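Local coordinates for protein TarM (PDB 4X7R) that belongs to the GT-B clan of glycosyltransferases and, in this model, binds uridine-5'-diphosphate and a glycan, at residues Lys2-Met6 and Ile34-Ile38; Ser26-Asp31 and Asp61-Lys65; Lys319-His323 and Asp347-His353. The protein carries 1 engineered substitution. One frame throughout, in Å; residues are numbered along the deposited sequence.

Contact 1 of 3, residues Lys2-Met6 and Ile34-Ile38; sequences KKIFM and IPADI
The carboxylate of Asp37 is the one flat group that Lys3 meets here, and the puckered ring of Pro35 lies beside the same lysine chain. With CG anti to the backbone N (chi1 -171°) and the rest of the chain extended, Lys3 passes Pro35 on its way to Asp37. The two side chains cross at about a right angle, Lys3 CG 4.1 Å from Pro35 CB, while Pro35 CD rests 3.5 Å from Lys2 O. Farther along, the methylene does the touching: Lys3 CE lies 3.2 Å from Asp37 OD2 and Lys3 NZ 3.7 Å from it, a long salt bridge. Both polar ends also have partners outside the pair: Lys3 NZ bonds to Tyr67 OH, and Asp37 OD1 bonds to Tyr30 OH and the backbone N of Lys65.

Between the backbones runs regular parallel pairing. Ile4 straddles Ala36, its N donating to Pro35 O and its O accepting from Asp37 N; Met6 N then returns to Asp37 O at 2.8 Å. The short strand axes diverge by 25°, as expected of a twisted sheet.

The face carrying Ile4, Ala36, Met6 and Ile38 is greasy. Ile4 CD1 presses on Ile34 CG2 at 3.5 Å, tighter than ordinary van der Waals contact, and Ile4 CB meets Ala36 CB at 3.8 Å. Met6 bends at its last torsion (chi3 -44°), which sets its methyl CE 4.1 Å from Ile38 CG1.

Strands 3-7 and 36-40, the chain's first two, lie side by side within the N-terminal parallel sheet and, with helix 17-31, form a beta-alpha-beta unit in a Rossmann-like half of the GT-B fold. Helix 17-31 lies over the greasy face, with Phe29 on Ile4 and Ala36. Strand 221-225 pairs with the other edge of strand 3-7, and helix 480-492 brings Phe491 to Ile4.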
loop_
_atom_site.group_PDB
_atom_site.type_symbol
_atom_site.label_atom_id
_atom_site.label_comp_id
_atom_site.label_asym_id
_atom_site.label_seq_id
_atom_site.Cartn_x
_atom_site.Cartn_y
_atom_site.Cartn_z
ATOM N N LYS A 2 5.153 24.231 -11.557
ATOM C CA LYS A 2 4.280 23.299 -10.831
ATOM C C LYS A 2 5.086 22.179 -10.202
ATOM O O LYS A 2 6.021 21.665 -10.818
ATOM C CB LYS A 2 3.215 22.682 -11.736
ATOM C CG LYS A 2 2.085 23.633 -12.097
ATOM C CD LYS A 2 1.095 22.910 -12.970
ATOM C CE LYS A 2 -0.012 23.814 -13.436
ATOM N NZ LYS A 2 0.424 24.731 -14.513
ATOM N N LYS A 3 4.734 21.824 -8.959
ATOM C CA LYS A 3 5.306 20.705 -8.223
ATOM C C LYS A 3 4.188 20.026 -7.459
ATOM O O LYS A 3 3.336 20.691 -6.866
ATOM C CB LYS A 3 6.474 21.105 -7.291
ATOM C CG LYS A 3 7.163 19.858 -6.713
ATOM C CD LYS A 3 8.484 20.116 -6.001
ATOM C CE LYS A 3 8.970 18.818 -5.386
ATOM N NZ LYS A 3 10.190 18.991 -4.554
ATOM N N ILE A 4 4.194 18.694 -7.502
ATOM C CA ILE A 4 3.175 17.839 -6.911
ATOM C C ILE A 4 3.719 16.981 -5.759
ATOM O O ILE A 4 4.817 16.419 -5.854
ATOM C CB ILE A 4 2.497 17.024 -8.048
ATOM C CG1 ILE A 4 1.820 17.971 -9.076
ATOM C CG2 ILE A 4 1.499 16.019 -7.503
ATOM C CD1 ILE A 4 1.323 17.270 -10.350
ATOM N N PHE A 5 2.917 16.879 -4.682
ATOM C CA PHE A 5 3.203 16.092 -3.477
ATOM C C PHE A 5 2.020 15.189 -3.256
ATOM O O PHE A 5 0.896 15.652 -3.076
ATOM C CB PHE A 5 3.454 17.004 -2.255
ATOM C CG PHE A 5 4.581 17.990 -2.467
ATOM C CD1 PHE A 5 4.351 19.206 -3.103
ATOM C CD2 PHE A 5 5.865 17.716 -1.998
ATOM C CE1 PHE A 5 5.397 20.122 -3.298
ATOM C CE2 PHE A 5 6.913 18.623 -2.200
ATOM C CZ PHE A 5 6.669 19.822 -2.846
ATOM N N MET A 6 2.267 13.896 -3.348
ATOM C CA MET A 6 1.257 12.851 -3.305
ATOM C C MET A 6 1.391 12.068 -2.039
ATOM O O MET A 6 2.399 11.421 -1.818
ATOM C CB MET A 6 1.344 11.972 -4.564
ATOM C CG MET A 6 1.363 12.785 -5.825
ATOM S SD MET A 6 1.377 11.886 -7.399
ATOM C CE MET A 6 2.575 10.612 -7.113
ATOM N N ILE A 34 6.487 17.958 -14.740
ATOM C CA ILE A 34 5.915 18.346 -13.458
ATOM C C ILE A 34 6.474 17.396 -12.383
ATOM O O ILE A 34 5.986 16.270 -12.281
ATOM C CB ILE A 34 4.341 18.387 -13.409
ATOM C CG1 ILE A 34 3.737 19.208 -14.581
ATOM C CG2 ILE A 34 3.868 18.949 -12.067
ATOM C CD1 ILE A 34 2.353 18.720 -15.016
ATOM N N PRO A 35 7.496 17.805 -11.589
ATOM C CA PRO A 35 7.959 16.924 -10.494
ATOM C C PRO A 35 6.762 16.553 -9.625
ATOM O O PRO A 35 5.948 17.423 -9.305
ATOM C CB PRO A 35 8.983 17.784 -9.727
ATOM C CG PRO A 35 9.434 18.808 -10.736
ATOM C CD PRO A 35 8.228 19.095 -11.594
ATOM N N ALA A 36 6.585 15.249 -9.385
ATOM C CA ALA A 36 5.488 14.696 -8.608
ATOM C C ALA A 36 6.068 13.677 -7.663
ATOM O O ALA A 36 6.337 12.538 -8.058
ATOM C CB ALA A 36 4.447 14.063 -9.522
ATOM N N ASP A 37 6.282 14.101 -6.402
ATOM C CA ASP A 37 6.898 13.272 -5.366
ATOM C C ASP A 37 5.934 12.704 -4.359
ATOM O O ASP A 37 4.788 13.141 -4.285
ATOM C CB ASP A 37 8.075 14.014 -4.724
ATOM C CG ASP A 37 9.115 14.439 -5.767
ATOM O OD1 ASP A 37 9.602 13.557 -6.519
ATOM O OD2 ASP A 37 9.420 15.644 -5.843
ATOM N N ILE A 38 6.377 11.676 -3.616
ATOM C CA ILE A 38 5.537 10.982 -2.645
ATOM C C ILE A 38 5.889 11.417 -1.232
ATOM O O ILE A 38 7.068 11.500 -0.900
ATOM C CB ILE A 38 5.622 9.451 -2.869
ATOM C CG1 ILE A 38 5.152 9.097 -4.360
ATOM C CG2 ILE A 38 4.803 8.685 -1.799
ATOM C CD1 ILE A 38 5.231 7.627 -4.803
#

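Contact 2 of 3, residues Ser26-Asp31 and Asp61-Lys65; sequences SKEFYD and DRRTK
Arg63 and Asp31 carry the charged part of this contact, with Asp61 as a third member. End-on, Arg63 gives NH1 and NH2 to one oxygen: Asp31 OD1 lies 2.9 Å from Arg63 NH1, in the guanidinium plane, although the carboxylate itself is turned 45° from that plane. Asp61 takes the side of the same guanidinium, Arg63 NE donating to Asp61 OD1 and Arg63 NH2 to Asp61 OD2, both on the syn side. Asp61 OD1 also accepts from the backbone N of Arg63 at 2.9 Å, an Asx turn laid over the type I turn from Asp61 to Thr64. Held from two sides, the guanidinium can hardly rotate, and its charge probably offsets the repulsion between the two aspartates.

Each side chain lays a CH2 over the other's flat group. Arg63 CB sits over the centre of the Tyr30 ring, 3.8 Å from its centroid and 5° off the normal, a CH-pi contact. The Arg63 chain bends at chi3 (-61°), bringing the guanidinium back so that Tyr30 CB lies 3.5 Å above its plane; the two side chains run past each other in opposite directions.

Hydroxyls make the remaining polar contacts. Ser26 OG and Thr64 OG1 stand 2.7 Å apart, and Ser26 OG also bonds to Ala36 O. Lys65 NZ makes a weak bond to Tyr30 OH at 3.4 Å; the stronger partner of that hydroxyl is Asp37 OD1. A looser contact sets Lys27 CG 3.4 Å from Asp61 OD2, the two side chains crossing at about a right angle.

The loop between helix 47-56 and strand 66-68 is thus fastened to the C-terminal end of helix 17-31. Lys55 of helix 47-56 bonds to Thr64 O, and Thr64 packs on Ile38 of strand 36-40.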
loop_
_atom_site.group_PDB
_atom_site.type_symbol
_atom_site.label_atom_id
_atom_site.label_comp_id
_atom_site.label_asym_id
_atom_site.label_seq_id
_atom_site.Cartn_x
_atom_site.Cartn_y
_atom_site.Cartn_z
ATOM N N SER A 26 3.419 9.381 -10.926
ATOM C CA SER A 26 4.642 10.174 -10.752
ATOM C C SER A 26 5.439 10.155 -12.039
ATOM O O SER A 26 5.878 11.212 -12.515
ATOM C CB SER A 26 5.479 9.628 -9.601
ATOM O OG SER A 26 6.659 10.398 -9.545
ATOM N N LYS A 27 5.597 8.965 -12.638
ATOM C CA LYS A 27 6.318 8.824 -13.918
ATOM C C LYS A 27 5.679 9.712 -15.006
ATOM O O LYS A 27 6.390 10.413 -15.712
ATOM C CB LYS A 27 6.349 7.354 -14.378
ATOM C CG LYS A 27 7.072 7.187 -15.720
ATOM C CD LYS A 27 6.663 5.969 -16.478
ATOM C CE LYS A 27 5.825 6.311 -17.682
ATOM N NZ LYS A 27 4.682 5.360 -17.830
ATOM N N GLU A 28 4.339 9.716 -15.093
ATOM C CA GLU A 28 3.621 10.521 -16.100
ATOM C C GLU A 28 3.768 12.026 -15.885
ATOM O O GLU A 28 4.001 12.734 -16.854
ATOM C CB GLU A 28 2.155 10.080 -16.234
ATOM C CG GLU A 28 2.004 8.682 -16.823
ATOM C CD GLU A 28 2.596 8.425 -18.203
ATOM O OE1 GLU A 28 2.914 9.398 -18.927
ATOM O OE2 GLU A 28 2.731 7.234 -18.566
ATOM N N PHE A 29 3.672 12.510 -14.611
ATOM C CA PHE A 29 3.858 13.939 -14.343
ATOM C C PHE A 29 5.304 14.406 -14.640
ATOM O O PHE A 29 5.495 15.467 -15.241
ATOM C CB PHE A 29 3.375 14.328 -12.931
ATOM C CG PHE A 29 1.868 14.302 -12.724
ATOM C CD1 PHE A 29 1.002 14.812 -13.695
ATOM C CD2 PHE A 29 1.322 13.880 -11.510
ATOM C CE1 PHE A 29 -0.383 14.826 -13.484
ATOM C CE2 PHE A 29 -0.051 13.964 -11.276
ATOM C CZ PHE A 29 -0.900 14.388 -12.280
ATOM N N TYR A 30 6.312 13.590 -14.275
ATOM C CA TYR A 30 7.713 13.888 -14.561
ATOM C C TYR A 30 7.957 13.969 -16.072
ATOM O O TYR A 30 8.679 14.859 -16.519
ATOM C CB TYR A 30 8.641 12.845 -13.912
ATOM C CG TYR A 30 9.170 13.270 -12.560
ATOM C CD1 TYR A 30 10.172 14.232 -12.452
ATOM C CD2 TYR A 30 8.684 12.700 -11.389
ATOM C CE1 TYR A 30 10.667 14.623 -11.205
ATOM C CE2 TYR A 30 9.172 13.083 -10.135
ATOM C CZ TYR A 30 10.169 14.040 -10.050
ATOM O OH TYR A 30 10.631 14.445 -8.825
ATOM N N ASP A 31 7.330 13.078 -16.865
ATOM C CA ASP A 31 7.451 13.113 -18.350
ATOM C C ASP A 31 6.805 14.373 -18.944
ATOM O O ASP A 31 7.213 14.828 -19.997
ATOM C CB ASP A 31 6.836 11.845 -18.973
ATOM C CG ASP A 31 7.687 10.603 -18.761
ATOM O OD1 ASP A 31 8.831 10.737 -18.244
ATOM O OD2 ASP A 31 7.248 9.511 -19.162
ATOM N N ASP A 61 9.719 4.948 -10.195
ATOM C CA ASP A 61 10.573 5.666 -11.159
ATOM C C ASP A 61 11.769 6.245 -10.398
ATOM O O ASP A 61 11.616 6.703 -9.266
ATOM C CB ASP A 61 9.766 6.800 -11.825
ATOM C CG ASP A 61 10.445 7.459 -13.009
ATOM O OD1 ASP A 61 11.285 8.345 -12.787
ATOM O OD2 ASP A 61 10.062 7.150 -14.161
ATOM N N ARG A 62 12.941 6.245 -11.033
ATOM C CA ARG A 62 14.198 6.759 -10.474
ATOM C C ARG A 62 14.079 8.227 -10.030
ATOM O O ARG A 62 14.737 8.616 -9.070
ATOM C CB ARG A 62 15.334 6.632 -11.502
ATOM C CG ARG A 62 15.489 5.246 -12.120
ATOM C CD ARG A 62 15.797 5.341 -13.595
ATOM N NE ARG A 62 14.696 5.940 -14.354
ATOM C CZ ARG A 62 14.855 6.846 -15.313
ATOM N NH1 ARG A 62 16.070 7.273 -15.639
ATOM N NH2 ARG A 62 13.802 7.342 -15.945
ATOM N N ARG A 63 13.239 9.030 -10.734
ATOM C CA ARG A 63 13.040 10.463 -10.469
ATOM C C ARG A 63 12.130 10.706 -9.246
ATOM O O ARG A 63 12.204 11.767 -8.627
ATOM C CB ARG A 63 12.452 11.152 -11.715
ATOM C CG ARG A 63 13.421 11.195 -12.916
ATOM C CD ARG A 63 12.693 11.501 -14.206
ATOM N NE ARG A 63 11.675 10.485 -14.532
ATOM C CZ ARG A 63 10.855 10.543 -15.582
ATOM N NH1 ARG A 63 10.912 11.571 -16.423
ATOM N NH2 ARG A 63 9.965 9.582 -15.790
ATOM N N THR A 64 11.272 9.733 -8.897
ATOM C CA THR A 64 10.378 9.901 -7.755
ATOM C C THR A 64 11.147 9.940 -6.429
ATOM O O THR A 64 11.884 9.007 -6.093
ATOM C CB THR A 64 9.287 8.847 -7.720
ATOM O OG1 THR A 64 8.724 8.700 -9.018
ATOM C CG2 THR A 64 8.206 9.152 -6.673
ATOM N N LYS A 65 10.947 11.016 -5.677
ATOM C CA LYS A 65 11.490 11.161 -4.340
ATOM C C LYS A 65 10.407 10.743 -3.366
ATOM O O LYS A 65 9.209 10.905 -3.644
ATOM C CB LYS A 65 11.832 12.638 -4.039
ATOM C CG LYS A 65 12.952 13.234 -4.886
ATOM C CD LYS A 65 13.189 14.701 -4.534
ATOM C CE LYS A 65 13.761 15.503 -5.693
ATOM N NZ LYS A 65 12.693 15.958 -6.645
#

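Contact 3 of 3, residues Lys319-His323 and Asp347-His353; sequences KIVGH and DNAVKFH
Ile320 sets its methyl CG2 over the centre of the His353 ring, a CH-pi contact 3.7 Å from the centroid and only 2° off the ring normal. The other branch of Ile320 ends at CD1, 3.7 Å from Lys351 CD, the two chains side by side. On the opposite face, Val321 CB covers the Phe352 ring toward its rim, and Val321 CG2 touches Val350 CG2 at 3.8 Å.

Backbone bonds set this register. Lys351 N to Lys319 O, Val321 N to Lys351 O and His353 N to Val321 O run nearly straight, while His323 N to His353 O, at 3.0 Å, is more bent. Strands 320-324 and 351-355, joined by helix 333-346, form a parallel beta-alpha-beta unit of the C-terminal, Rossmann-like half of a GT-B fold.

Before the strand, Lys319 extends to Asp347 and its NZ uses the syn lone pair of Asp347 OD2 at 2.8 Å. Asp347 OD1 accepts from Ala349 N in an Asx turn, which helps to hold the carboxylate. Asn458 bonds to both Lys319 NZ and Asp347 OD2, and Val343 of helix 333-346 packs on Val350 and Phe352.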
loop_
_atom_site.group_PDB
_atom_site.type_symbol
_atom_site.label_atom_id
_atom_site.label_comp_id
_atom_site.label_asym_id
_atom_site.label_seq_id
_atom_site.Cartn_x
_atom_site.Cartn_y
_atom_site.Cartn_z
ATOM N N LYS A 319 -4.076 -24.229 -20.759
ATOM C CA LYS A 319 -5.182 -23.853 -19.880
ATOM C C LYS A 319 -4.684 -23.309 -18.531
ATOM O O LYS A 319 -4.723 -23.998 -17.509
ATOM C CB LYS A 319 -6.165 -25.023 -19.711
ATOM C CG LYS A 319 -6.753 -25.529 -21.018
ATOM C CD LYS A 319 -7.220 -26.957 -20.879
ATOM C CE LYS A 319 -7.740 -27.475 -22.187
ATOM N NZ LYS A 319 -8.675 -28.607 -21.981
ATOM N N ILE A 320 -4.190 -22.066 -18.545
ATOM C CA ILE A 320 -3.702 -21.406 -17.343
ATOM C C ILE A 320 -4.588 -20.196 -17.072
ATOM O O ILE A 320 -4.679 -19.292 -17.912
ATOM C CB ILE A 320 -2.188 -21.026 -17.415
ATOM C CG1 ILE A 320 -1.288 -22.128 -18.050
ATOM C CG2 ILE A 320 -1.651 -20.508 -16.069
ATOM C CD1 ILE A 320 -1.130 -23.432 -17.295
ATOM N N VAL A 321 -5.259 -20.197 -15.911
ATOM C CA VAL A 321 -6.107 -19.089 -15.472
ATOM C C VAL A 321 -5.318 -18.354 -14.401
ATOM O O VAL A 321 -4.882 -18.967 -13.424
ATOM C CB VAL A 321 -7.511 -19.541 -14.987
ATOM C CG1 VAL A 321 -8.304 -18.365 -14.431
ATOM C CG2 VAL A 321 -8.287 -20.215 -16.107
ATOM N N GLY A 322 -5.097 -17.067 -14.614
ATOM C CA GLY A 322 -4.327 -16.254 -13.683
ATOM C C GLY A 322 -5.141 -15.338 -12.798
ATOM O O GLY A 322 -6.271 -14.975 -13.136
ATOM N N HIS A 323 -4.552 -14.959 -11.651
ATOM C CA HIS A 323 -5.133 -14.037 -10.681
ATOM C C HIS A 323 -3.984 -13.400 -9.907
ATOM O O HIS A 323 -3.279 -14.097 -9.181
ATOM C CB HIS A 323 -6.124 -14.752 -9.746
ATOM C CG HIS A 323 -6.870 -13.832 -8.833
ATOM N ND1 HIS A 323 -8.175 -13.476 -9.081
ATOM C CD2 HIS A 323 -6.472 -13.247 -7.682
ATOM C CE1 HIS A 323 -8.517 -12.659 -8.098
ATOM N NE2 HIS A 323 -7.520 -12.488 -7.238
ATOM N N ASP A 347 -13.126 -30.190 -16.380
ATOM C CA ASP A 347 -11.858 -30.219 -17.121
ATOM C C ASP A 347 -10.710 -30.177 -16.106
ATOM O O ASP A 347 -10.422 -29.120 -15.533
ATOM C CB ASP A 347 -11.781 -29.037 -18.117
ATOM C CG ASP A 347 -10.668 -29.084 -19.152
ATOM O OD1 ASP A 347 -9.562 -29.569 -18.820
ATOM O OD2 ASP A 347 -10.877 -28.560 -20.271
ATOM N N ASN A 348 -10.063 -31.334 -15.885
ATOM C CA ASN A 348 -8.975 -31.501 -14.917
ATOM C C ASN A 348 -7.615 -30.947 -15.379
ATOM O O ASN A 348 -6.669 -30.944 -14.587
ATOM C CB ASN A 348 -8.839 -32.980 -14.500
ATOM C CG ASN A 348 -10.128 -33.653 -14.082
ATOM O OD1 ASN A 348 -10.525 -33.644 -12.914
ATOM N ND2 ASN A 348 -10.801 -34.279 -15.039
ATOM N N ALA A 349 -7.511 -30.489 -16.647
ATOM C CA ALA A 349 -6.274 -29.962 -17.238
ATOM C C ALA A 349 -6.010 -28.492 -16.914
ATOM O O ALA A 349 -4.855 -28.058 -16.946
ATOM C CB ALA A 349 -6.284 -30.172 -18.746
ATOM N N VAL A 350 -7.074 -27.727 -16.616
ATOM C CA VAL A 350 -6.990 -26.299 -16.314
ATOM C C VAL A 350 -6.306 -25.976 -14.969
ATOM O O VAL A 350 -6.694 -26.500 -13.923
ATOM C CB VAL A 350 -8.332 -25.551 -16.570
ATOM C CG1 VAL A 350 -9.485 -26.202 -15.828
ATOM C CG2 VAL A 350 -8.242 -24.055 -16.251
ATOM N N LYS A 351 -5.268 -25.126 -15.030
ATOM C CA LYS A 351 -4.477 -24.681 -13.889
ATOM C C LYS A 351 -4.881 -23.263 -13.466
ATOM O O LYS A 351 -5.194 -22.428 -14.318
ATOM C CB LYS A 351 -2.975 -24.701 -14.234
ATOM C CG LYS A 351 -2.340 -26.091 -14.335
ATOM C CD LYS A 351 -0.821 -26.016 -14.621
ATOM C CE LYS A 351 0.037 -25.624 -13.428
ATOM N NZ LYS A 351 1.403 -25.195 -13.831
ATOM N N PHE A 352 -4.840 -22.988 -12.152
ATOM C CA PHE A 352 -5.141 -21.681 -11.586
ATOM C C PHE A 352 -3.916 -21.205 -10.820
ATOM O O PHE A 352 -3.496 -21.849 -9.852
ATOM C CB PHE A 352 -6.405 -21.716 -10.701
ATOM C CG PHE A 352 -7.714 -21.875 -11.448
ATOM C CD1 PHE A 352 -8.107 -23.113 -11.948
ATOM C CD2 PHE A 352 -8.572 -20.796 -11.620
ATOM C CE1 PHE A 352 -9.312 -23.256 -12.646
ATOM C CE2 PHE A 352 -9.784 -20.944 -12.308
ATOM C CZ PHE A 352 -10.143 -22.172 -12.818
ATOM N N HIS A 353 -3.302 -20.107 -11.307
ATOM C CA HIS A 353 -2.114 -19.484 -10.721
ATOM C C HIS A 353 -2.537 -18.236 -9.974
ATOM O O HIS A 353 -2.960 -17.255 -10.598
ATOM C CB HIS A 353 -1.089 -19.115 -11.808
ATOM C CG HIS A 353 -0.372 -20.274 -12.430
ATOM N ND1 HIS A 353 0.798 -20.087 -13.142
ATOM C CD2 HIS A 353 -0.685 -21.592 -12.445
ATOM C CE1 HIS A 353 1.153 -21.287 -13.565
ATOM N NE2 HIS A 353 0.291 -22.221 -13.169
#

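Contacts 1 and 3 are the buried ones: each pairs the two strands of a beta-alpha-beta unit, one in each parallel sheet of the GT-B fold, with centres 42 Å apart. Their chemistry is alike, backbone ladders with apolar faces, but contact 3 has a close lysine-aspartate salt bridge where that of contact 1 is long. The centres of contacts 1 and 2 are 8 Å apart, and the two touch; contact 2 uses the helix that links the strands of contact 1, is partly exposed and relies on a charged network and a CH-pi contact instead of strand pairing. That helix also finds polar partners on the second strand of contact 1.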